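Local coordinates for protein chromatin structure-remodeling complex subunit RSC2 (Saccharomyces cerevisiae, PDB 4BB7) that helps the RSC chromatin-remodelling complex position nucleosomes and transfer histone octamers to naked DNA, this piece being its BAH domain, which binds histone H3, at residues P41-W53 with W61-T73. Numbering follows the deposited sequence.
Sequences PQKPIVGQIFRLW and WLNACWYYRPEQT
The guanidinium of R69 has K43 CG over one face and, more loosely, V46 CG2 over the opposite one, both toward the rim, while P44 O meets its edge. There R69 NH2 donates to P44 O at 2.7 Å, on a lone pair in the carbonyl plane; arginine suits the place by offering flat faces and an edge of N-H groups. The isoleucine methyl I45 CG2 fits the W66 indole face, a CH-pi contact 3.8 Å from the five-membered ring centroid; W66 NE1 hydrogen-bonds H95 NE2. At the far end W53 offers W61 CB a broad face, 3.7 Å from its six-membered ring centroid, and meets R51 of the second subunit by cation-pi. CG of W53 stands between backbone N and carbonyl carbon (chi1 73°), folding the indole back across strand 61-68.

The antiparallel hairpin has a classic beta bulge where F50 and R51 face N63, with F50 N to N63 O at 2.7 Å. A water links Q48 OE1 to Y67 OH.

Chemically, this SH3-like BAH hairpin is mostly apolar and aromatic; Q48 NE2 and N63 ND2 are polar exceptions, hydrogen-bonding G30 O and D94 OD1. At the open end, away from the turn, R69 holds a neutral carbonyl and K43–E71 forms a salt bridge with a weak hydrogen bond.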
ATOM      1  N   PRO A  41      -1.810  -7.566 -21.625  1.00 35.69           N
ATOM      2  CA  PRO A  41      -1.601  -8.898 -21.045  1.00 38.63           C
ATOM      3  C   PRO A  41      -0.424  -9.649 -21.659  1.00 35.97           C
ATOM      4  O   PRO A  41      -0.122 -10.759 -21.223  1.00 39.55           O
ATOM      5  CB  PRO A  41      -2.911  -9.633 -21.366  1.00 36.01           C
ATOM      6  CG  PRO A  41      -3.894  -8.558 -21.714  1.00 35.68           C
ATOM      7  CD  PRO A  41      -3.080  -7.490 -22.363  1.00 36.92           C
ATOM      8  N   GLN A  42       0.231  -9.058 -22.652  1.00 33.78           N
ATOM      9  CA  GLN A  42       1.337  -9.736 -23.321  1.00 35.08           C
ATOM     10  C   GLN A  42       2.621  -8.915 -23.297  1.00 31.95           C
ATOM     11  O   GLN A  42       3.629  -9.302 -23.885  1.00 37.90           O
ATOM     12  CB  GLN A  42       0.949 -10.130 -24.753  1.00 32.99           C
ATOM     13  CG  GLN A  42      -0.200 -11.136 -24.813  1.00 40.08           C
ATOM     14  CD  GLN A  42      -0.512 -11.613 -26.223  1.00 48.42           C
ATOM     15  OE1 GLN A  42      -0.516 -10.829 -27.173  1.00 43.78           O
ATOM     16  NE2 GLN A  42      -0.779 -12.909 -26.364  1.00 41.69           N
ATOM     17  N   LYS A  43       2.581  -7.786 -22.600  1.00 28.83           N
ATOM     18  CA  LYS A  43       3.762  -6.950 -22.431  1.00 30.17           C
ATOM     19  C   LYS A  43       3.931  -6.609 -20.952  1.00 34.19           C
ATOM     20  O   LYS A  43       3.636  -5.492 -20.520  1.00 29.41           O
ATOM     21  CB  LYS A  43       3.655  -5.688 -23.288  1.00 29.76           C
ATOM     22  CG  LYS A  43       4.979  -5.236 -23.873  1.00 32.49           C
ATOM     23  CD  LYS A  43       4.778  -4.463 -25.163  1.00 33.39           C
ATOM     24  CE  LYS A  43       4.007  -3.175 -24.931  1.00 38.43           C
ATOM     25  NZ  LYS A  43       3.919  -2.358 -26.175  1.00 37.56           N
ATOM     26  N   PRO A  44       4.416  -7.584 -20.172  1.00 27.35           N
ATOM     27  CA  PRO A  44       4.475  -7.531 -18.707  1.00 30.74           C
ATOM     28  C   PRO A  44       5.282  -6.363 -18.141  1.00 26.48           C
ATOM     29  O   PRO A  44       6.238  -5.894 -18.758  1.00 30.14           O
ATOM     30  CB  PRO A  44       5.149  -8.857 -18.339  1.00 30.41           C
ATOM     31  CG  PRO A  44       4.900  -9.745 -19.506  1.00 32.20           C
ATOM     32  CD  PRO A  44       4.950  -8.850 -20.696  1.00 22.57           C
ATOM     33  N   ILE A  45       4.876  -5.901 -16.962  1.00 26.71           N
ATOM     34  CA  ILE A  45       5.640  -4.923 -16.208  1.00 24.54           C
ATOM     35  C   ILE A  45       6.959  -5.551 -15.802  1.00 27.94           C
ATOM     36  O   ILE A  45       6.977  -6.632 -15.217  1.00 30.33           O
ATOM     37  CB  ILE A  45       4.913  -4.528 -14.906  1.00 25.64           C
ATOM     38  CG1 ILE A  45       3.484  -4.061 -15.193  1.00 29.97           C
ATOM     39  CG2 ILE A  45       5.697  -3.463 -14.154  1.00 25.57           C
ATOM     40  CD1 ILE A  45       2.668  -3.799 -13.937  1.00 29.76           C
ATOM     41  N   VAL A  46       8.066  -4.888 -16.108  1.00 23.41           N
ATOM     42  CA  VAL A  46       9.346  -5.346 -15.599  1.00 21.66           C
ATOM     43  C   VAL A  46       9.584  -4.718 -14.232  1.00 24.98           C
ATOM     44  O   VAL A  46       9.516  -3.499 -14.083  1.00 24.16           O
ATOM     45  CB  VAL A  46      10.498  -4.996 -16.542  1.00 27.38           C
ATOM     46  CG1 VAL A  46      11.797  -5.579 -16.014  1.00 26.73           C
ATOM     47  CG2 VAL A  46      10.210  -5.520 -17.939  1.00 31.99           C
ATOM     48  N   GLY A  47       9.846  -5.554 -13.233  1.00 28.56           N
ATOM     49  CA  GLY A  47      10.059  -5.077 -11.880  1.00 26.19           C
ATOM     50  C   GLY A  47      11.062  -5.904 -11.099  1.00 29.59           C
ATOM     51  O   GLY A  47      11.439  -7.000 -11.514  1.00 30.35           O
ATOM     52  N   GLN A  48      11.507  -5.364  -9.969  1.00 32.12           N
ATOM     53  CA  GLN A  48      12.386  -6.091  -9.062  1.00 35.46           C
ATOM     54  C   GLN A  48      11.747  -6.176  -7.679  1.00 31.04           C
ATOM     55  O   GLN A  48      11.264  -5.175  -7.153  1.00 35.84           O
ATOM     56  CB  GLN A  48      13.756  -5.418  -8.969  1.00 31.05           C
ATOM     57  CG  GLN A  48      14.719  -6.128  -8.024  1.00 32.00           C
ATOM     58  CD  GLN A  48      16.100  -5.503  -8.002  1.00 27.80           C
ATOM     59  OE1 GLN A  48      16.260  -4.306  -8.234  1.00 26.49           O
ATOM     60  NE2 GLN A  48      17.109  -6.317  -7.721  1.00 26.75           N
ATOM     61  N   ILE A  49      11.749  -7.368  -7.091  1.00 24.88           N
ATOM     62  CA  ILE A  49      11.118  -7.578  -5.791  1.00 32.39           C
ATOM     63  C   ILE A  49      11.897  -6.965  -4.619  1.00 32.18           C
ATOM     64  O   ILE A  49      13.008  -7.388  -4.307  1.00 36.44           O
ATOM     65  CB  ILE A  49      10.890  -9.070  -5.525  1.00 30.23           C
ATOM     66  CG1 ILE A  49      10.023  -9.667  -6.635  1.00 29.54           C
ATOM     67  CG2 ILE A  49      10.245  -9.274  -4.163  1.00 28.24           C
ATOM     68  CD1 ILE A  49       9.963 -11.178  -6.626  1.00 22.96           C
ATOM     69  N   PHE A  50      11.301  -5.972  -3.968  1.00 30.81           N
ATOM     70  CA  PHE A  50      11.937  -5.322  -2.823  1.00 33.02           C
ATOM     71  C   PHE A  50      11.532  -5.933  -1.481  1.00 32.74           C
ATOM     72  O   PHE A  50      12.300  -5.884  -0.520  1.00 30.47           O
ATOM     73  CB  PHE A  50      11.646  -3.821  -2.818  1.00 32.15           C
ATOM     74  CG  PHE A  50      12.638  -3.006  -3.593  1.00 33.33           C
ATOM     75  CD1 PHE A  50      12.705  -3.097  -4.977  1.00 34.15           C
ATOM     76  CD2 PHE A  50      13.498  -2.135  -2.939  1.00 30.11           C
ATOM     77  CE1 PHE A  50      13.620  -2.339  -5.694  1.00 32.21           C
ATOM     78  CE2 PHE A  50      14.412  -1.377  -3.647  1.00 29.67           C
ATOM     79  CZ  PHE A  50      14.473  -1.480  -5.027  1.00 34.51           C
ATOM     80  N   ARG A  51      10.326  -6.489  -1.405  1.00 32.09           N
ATOM     81  CA  ARG A  51       9.893  -7.158  -0.182  1.00 34.34           C
ATOM     82  C   ARG A  51       8.650  -8.020  -0.392  1.00 31.13           C
ATOM     83  O   ARG A  51       7.884  -7.807  -1.330  1.00 33.49           O
ATOM     84  CB  ARG A  51       9.666  -6.146   0.951  1.00 32.24           C
ATOM     85  CG  ARG A  51       8.305  -5.488   0.939  1.00 36.06           C
ATOM     86  CD  ARG A  51       8.127  -4.551   2.124  1.00 38.75           C
ATOM     87  NE  ARG A  51       6.760  -4.042   2.213  1.00 39.01           N
ATOM     88  CZ  ARG A  51       6.336  -2.927   1.627  1.00 46.12           C
ATOM     89  NH1 ARG A  51       7.178  -2.195   0.904  1.00 38.98           N
ATOM     90  NH2 ARG A  51       5.069  -2.544   1.760  1.00 42.10           N
ATOM     91  N   LEU A  52       8.471  -8.997   0.493  1.00 29.56           N
ATOM     92  CA  LEU A  52       7.348  -9.923   0.428  1.00 32.16           C
ATOM     93  C   LEU A  52       6.735 -10.076   1.815  1.00 36.35           C
ATOM     94  O   LEU A  52       7.432  -9.954   2.822  1.00 38.13           O
ATOM     95  CB  LEU A  52       7.820 -11.294  -0.063  1.00 35.01           C
ATOM     96  CG  LEU A  52       8.557 -11.394  -1.400  1.00 39.74           C
ATOM     97  CD1 LEU A  52       9.510 -12.585  -1.394  1.00 44.60           C
ATOM     98  CD2 LEU A  52       7.581 -11.485  -2.565  1.00 27.66           C
ATOM     99  N   TRP A  53       5.436 -10.352   1.869  1.00 35.00           N
ATOM    100  CA  TRP A  53       4.759 -10.537   3.146  1.00 33.42           C
ATOM    101  C   TRP A  53       3.370 -11.131   2.969  1.00 33.20           C
ATOM    102  O   TRP A  53       2.820 -11.136   1.871  1.00 29.35           O
ATOM    103  CB  TRP A  53       4.654  -9.207   3.890  1.00 35.98           C
ATOM    104  CG  TRP A  53       3.647  -8.273   3.300  1.00 36.58           C
ATOM    105  CD1 TRP A  53       2.337  -8.141   3.662  1.00 37.03           C
ATOM    106  CD2 TRP A  53       3.864  -7.337   2.236  1.00 35.52           C
ATOM    107  NE1 TRP A  53       1.726  -7.180   2.893  1.00 36.34           N
ATOM    108  CE2 TRP A  53       2.641  -6.671   2.010  1.00 36.06           C
ATOM    109  CE3 TRP A  53       4.972  -6.996   1.456  1.00 28.79           C
ATOM    110  CZ2 TRP A  53       2.497  -5.685   1.036  1.00 35.28           C
ATOM    111  CZ3 TRP A  53       4.827  -6.018   0.491  1.00 40.30           C
ATOM    112  CH2 TRP A  53       3.598  -5.373   0.288  1.00 38.94           C
ATOM    113  N   TRP A  61       1.791 -11.031  -0.671  1.00 32.02           N
ATOM    114  CA  TRP A  61       2.037  -9.796  -1.401  1.00 36.24           C
ATOM    115  C   TRP A  61       3.525  -9.543  -1.630  1.00 38.81           C
ATOM    116  O   TRP A  61       4.385 -10.190  -1.030  1.00 36.18           O
ATOM    117  CB  TRP A  61       1.448  -8.612  -0.634  1.00 35.01           C
ATOM    118  CG  TRP A  61      -0.038  -8.492  -0.717  1.00 32.12           C
ATOM    119  CD1 TRP A  61      -0.962  -9.244  -0.049  1.00 36.41           C
ATOM    120  CD2 TRP A  61      -0.778  -7.542  -1.494  1.00 32.24           C
ATOM    121  NE1 TRP A  61      -2.232  -8.826  -0.369  1.00 38.44           N
ATOM    122  CE2 TRP A  61      -2.148  -7.781  -1.252  1.00 38.85           C
ATOM    123  CE3 TRP A  61      -0.417  -6.513  -2.369  1.00 23.65           C
ATOM    124  CZ2 TRP A  61      -3.156  -7.032  -1.859  1.00 29.75           C
ATOM    125  CZ3 TRP A  61      -1.416  -5.773  -2.972  1.00 26.92           C
ATOM    126  CH2 TRP A  61      -2.771  -6.037  -2.715  1.00 36.91           C
ATOM    127  N   LEU A  62       3.813  -8.580  -2.496  1.00 37.66           N
ATOM    128  CA  LEU A  62       5.180  -8.172  -2.767  1.00 33.80           C
ATOM    129  C   LEU A  62       5.224  -6.692  -3.119  1.00 33.21           C
ATOM    130  O   LEU A  62       4.221  -6.107  -3.532  1.00 28.12           O
ATOM    131  CB  LEU A  62       5.776  -9.009  -3.901  1.00 24.44           C
ATOM    132  CG  LEU A  62       5.070  -8.991  -5.259  1.00 29.02           C
ATOM    133  CD1 LEU A  62       5.427  -7.730  -6.040  1.00 30.41           C
ATOM    134  CD2 LEU A  62       5.438 -10.232  -6.061  1.00 24.26           C
ATOM    135  N   ASN A  63       6.392  -6.087  -2.948  1.00 30.94           N
ATOM    136  CA  ASN A  63       6.597  -4.715  -3.373  1.00 28.02           C
ATOM    137  C   ASN A  63       7.698  -4.629  -4.423  1.00 31.67           C
ATOM    138  O   ASN A  63       8.871  -4.896  -4.141  1.00 30.27           O
ATOM    139  CB  ASN A  63       6.920  -3.823  -2.176  1.00 32.66           C
ATOM    140  CG  ASN A  63       7.109  -2.375  -2.570  1.00 32.79           C
ATOM    141  OD1 ASN A  63       8.191  -1.976  -2.995  1.00 33.89           O
ATOM    142  ND2 ASN A  63       6.051  -1.581  -2.439  1.00 28.57           N
ATOM    143  N   ALA A  64       7.316  -4.261  -5.641  1.00 30.47           N
ATOM    144  CA  ALA A  64       8.267  -4.184  -6.744  1.00 26.90           C
ATOM    145  C   ALA A  64       8.496  -2.749  -7.220  1.00 29.70           C
ATOM    146  O   ALA A  64       7.579  -1.927  -7.214  1.00 25.10           O
ATOM    147  CB  ALA A  64       7.802  -5.059  -7.898  1.00 27.72           C
ATOM    148  N   CYS A  65       9.731  -2.455  -7.619  1.00 32.44           N
ATOM    149  CA  CYS A  65      10.053  -1.182  -8.249  1.00 25.14           C
ATOM    150  C   CYS A  65       9.878  -1.307  -9.758  1.00 32.89           C
ATOM    151  O   CYS A  65      10.581  -2.080 -10.411  1.00 30.33           O
ATOM    152  CB  CYS A  65      11.482  -0.753  -7.921  1.00 30.47           C
ATOM    153  SG  CYS A  65      11.941   0.879  -8.587  1.00 38.75           S
ATOM    154  N   TRP A  66       8.938  -0.544 -10.307  1.00 29.61           N
ATOM    155  CA  TRP A  66       8.619  -0.625 -11.726  1.00 28.88           C
ATOM    156  C   TRP A  66       9.726  -0.077 -12.613  1.00 26.36           C
ATOM    157  O   TRP A  66      10.434   0.859 -12.241  1.00 29.11           O
ATOM    158  CB  TRP A  66       7.309   0.110 -12.028  1.00 25.79           C
ATOM    159  CG  TRP A  66       6.083  -0.620 -11.571  1.00 27.48           C
ATOM    160  CD1 TRP A  66       6.028  -1.869 -11.024  1.00 34.37           C
ATOM    161  CD2 TRP A  66       4.733  -0.143 -11.619  1.00 31.89           C
ATOM    162  NE1 TRP A  66       4.726  -2.200 -10.730  1.00 34.40           N
ATOM    163  CE2 TRP A  66       3.912  -1.159 -11.086  1.00 32.94           C
ATOM    164  CE3 TRP A  66       4.139   1.043 -12.063  1.00 27.31           C
ATOM    165  CZ2 TRP A  66       2.529  -1.025 -10.985  1.00 32.67           C
ATOM    166  CZ3 TRP A  66       2.764   1.173 -11.963  1.00 33.62           C
ATOM    167  CH2 TRP A  66       1.975   0.144 -11.428  1.00 36.72           C
ATOM    168  N   TYR A  67       9.869  -0.679 -13.788  1.00 24.90           N
ATOM    169  CA  TYR A  67      10.762  -0.181 -14.824  1.00 26.73           C
ATOM    170  C   TYR A  67       9.975  -0.075 -16.124  1.00 26.08           C
ATOM    171  O   TYR A  67       9.437  -1.067 -16.611  1.00 24.95           O
ATOM    172  CB  TYR A  67      11.957  -1.118 -15.007  1.00 23.25           C
ATOM    173  CG  TYR A  67      12.968  -1.062 -13.884  1.00 26.07           C
ATOM    174  CD1 TYR A  67      12.619  -1.424 -12.587  1.00 31.15           C
ATOM    175  CD2 TYR A  67      14.277  -0.665 -14.124  1.00 31.40           C
ATOM    176  CE1 TYR A  67      13.542  -1.380 -11.557  1.00 25.61           C
ATOM    177  CE2 TYR A  67      15.209  -0.622 -13.100  1.00 32.45           C
ATOM    178  CZ  TYR A  67      14.833  -0.979 -11.821  1.00 29.73           C
ATOM    179  OH  TYR A  67      15.756  -0.935 -10.806  1.00 33.28           O
ATOM    180  N   TYR A  68       9.901   1.129 -16.677  1.00 25.84           N
ATOM    181  CA  TYR A  68       9.109   1.368 -17.879  1.00 27.68           C
ATOM    182  C   TYR A  68       9.817   0.905 -19.147  1.00 27.20           C
ATOM    183  O   TYR A  68      11.045   0.820 -19.193  1.00 26.79           O
ATOM    184  CB  TYR A  68       8.760   2.853 -18.008  1.00 23.82           C
ATOM    185  CG  TYR A  68       7.730   3.346 -17.018  1.00 25.94           C
ATOM    186  CD1 TYR A  68       7.039   2.457 -16.202  1.00 30.55           C
ATOM    187  CD2 TYR A  68       7.437   4.698 -16.908  1.00 22.06           C
ATOM    188  CE1 TYR A  68       6.090   2.906 -15.298  1.00 30.54           C
ATOM    189  CE2 TYR A  68       6.491   5.156 -16.008  1.00 29.07           C
ATOM    190  CZ  TYR A  68       5.821   4.257 -15.204  1.00 33.00           C
ATOM    191  OH  TYR A  68       4.881   4.710 -14.306  1.00 30.29           O
ATOM    192  N   ARG A  69       9.032   0.597 -20.172  1.00 25.87           N
ATOM    193  CA  ARG A  69       9.570   0.385 -21.505  1.00 25.72           C
ATOM    194  C   ARG A  69       9.434   1.713 -22.239  1.00 27.25           C
ATOM    195  O   ARG A  69       8.656   2.570 -21.820  1.00 22.14           O
ATOM    196  CB  ARG A  69       8.792  -0.705 -22.240  1.00 24.69           C
ATOM    197  CG  ARG A  69       8.633  -2.006 -21.472  1.00 28.06           C
ATOM    198  CD  ARG A  69       7.792  -2.983 -22.277  1.00 37.53           C
ATOM    199  NE  ARG A  69       7.452  -4.192 -21.533  1.00 38.19           N
ATOM    200  CZ  ARG A  69       8.031  -5.373 -21.720  1.00 32.55           C
ATOM    201  NH1 ARG A  69       8.989  -5.510 -22.627  1.00 28.12           N
ATOM    202  NH2 ARG A  69       7.651  -6.419 -21.003  1.00 31.29           N
ATOM    203  N   PRO A  70      10.191   1.891 -23.334  1.00 32.45           N
ATOM    204  CA  PRO A  70      10.196   3.161 -24.073  1.00 27.74           C
ATOM    205  C   PRO A  70       8.792   3.669 -24.406  1.00 29.38           C
ATOM    206  O   PRO A  70       8.478   4.834 -24.149  1.00 28.02           O
ATOM    207  CB  PRO A  70      10.945   2.806 -25.359  1.00 27.04           C
ATOM    208  CG  PRO A  70      11.851   1.682 -24.962  1.00 25.61           C
ATOM    209  CD  PRO A  70      11.083   0.888 -23.946  1.00 26.13           C
ATOM    210  N   GLU A  71       7.958   2.803 -24.973  1.00 30.38           N
ATOM    211  CA  GLU A  71       6.611   3.196 -25.379  1.00 24.45           C
ATOM    212  C   GLU A  71       5.791   3.724 -24.207  1.00 28.48           C
ATOM    213  O   GLU A  71       4.738   4.329 -24.400  1.00 31.13           O
ATOM    214  CB  GLU A  71       5.880   2.021 -26.027  1.00 25.25           C
ATOM    215  CG  GLU A  71       5.723   0.806 -25.121  1.00 28.79           C
ATOM    216  CD  GLU A  71       6.834  -0.222 -25.302  1.00 39.17           C
ATOM    217  OE1 GLU A  71       7.935   0.149 -25.767  1.00 35.88           O
ATOM    218  OE2 GLU A  71       6.599  -1.410 -24.983  1.00 39.92           O
ATOM    219  N   GLN A  72       6.279   3.495 -22.994  1.00 27.19           N
ATOM    220  CA  GLN A  72       5.548   3.885 -21.795  1.00 26.17           C
ATOM    221  C   GLN A  72       6.021   5.214 -21.213  1.00 27.30           C
ATOM    222  O   GLN A  72       5.519   5.657 -20.180  1.00 26.92           O
ATOM    223  CB  GLN A  72       5.636   2.781 -20.736  1.00 26.79           C
ATOM    224  CG  GLN A  72       4.871   1.514 -21.097  1.00 24.31           C
ATOM    225  CD  GLN A  72       5.180   0.354 -20.172  1.00 25.19           C
ATOM    226  OE1 GLN A  72       6.294   0.232 -19.652  1.00 22.72           O
ATOM    227  NE2 GLN A  72       4.194  -0.509 -19.961  1.00 27.65           N
ATOM    228  N   THR A  73       6.978   5.855 -21.876  1.00 25.25           N
ATOM    229  CA  THR A  73       7.529   7.112 -21.369  1.00 27.16           C
ATOM    230  C   THR A  73       7.241   8.309 -22.274  1.00 27.95           C
ATOM    231  O   THR A  73       6.821   8.162 -23.425  1.00 28.78           O
ATOM    232  CB  THR A  73       9.056   7.027 -21.158  1.00 25.54           C
ATOM    233  OG1 THR A  73       9.687   6.641 -22.385  1.00 28.76           O
ATOM    234  CG2 THR A  73       9.400   6.021 -20.070  1.00 22.40           C
TER
HETATM  235  O   HOH W   1       4.876  -3.217 -19.252  1.00 28.64           O
HETATM  236  O   HOH W   2      15.527  -1.664  -8.344  1.00 32.07           O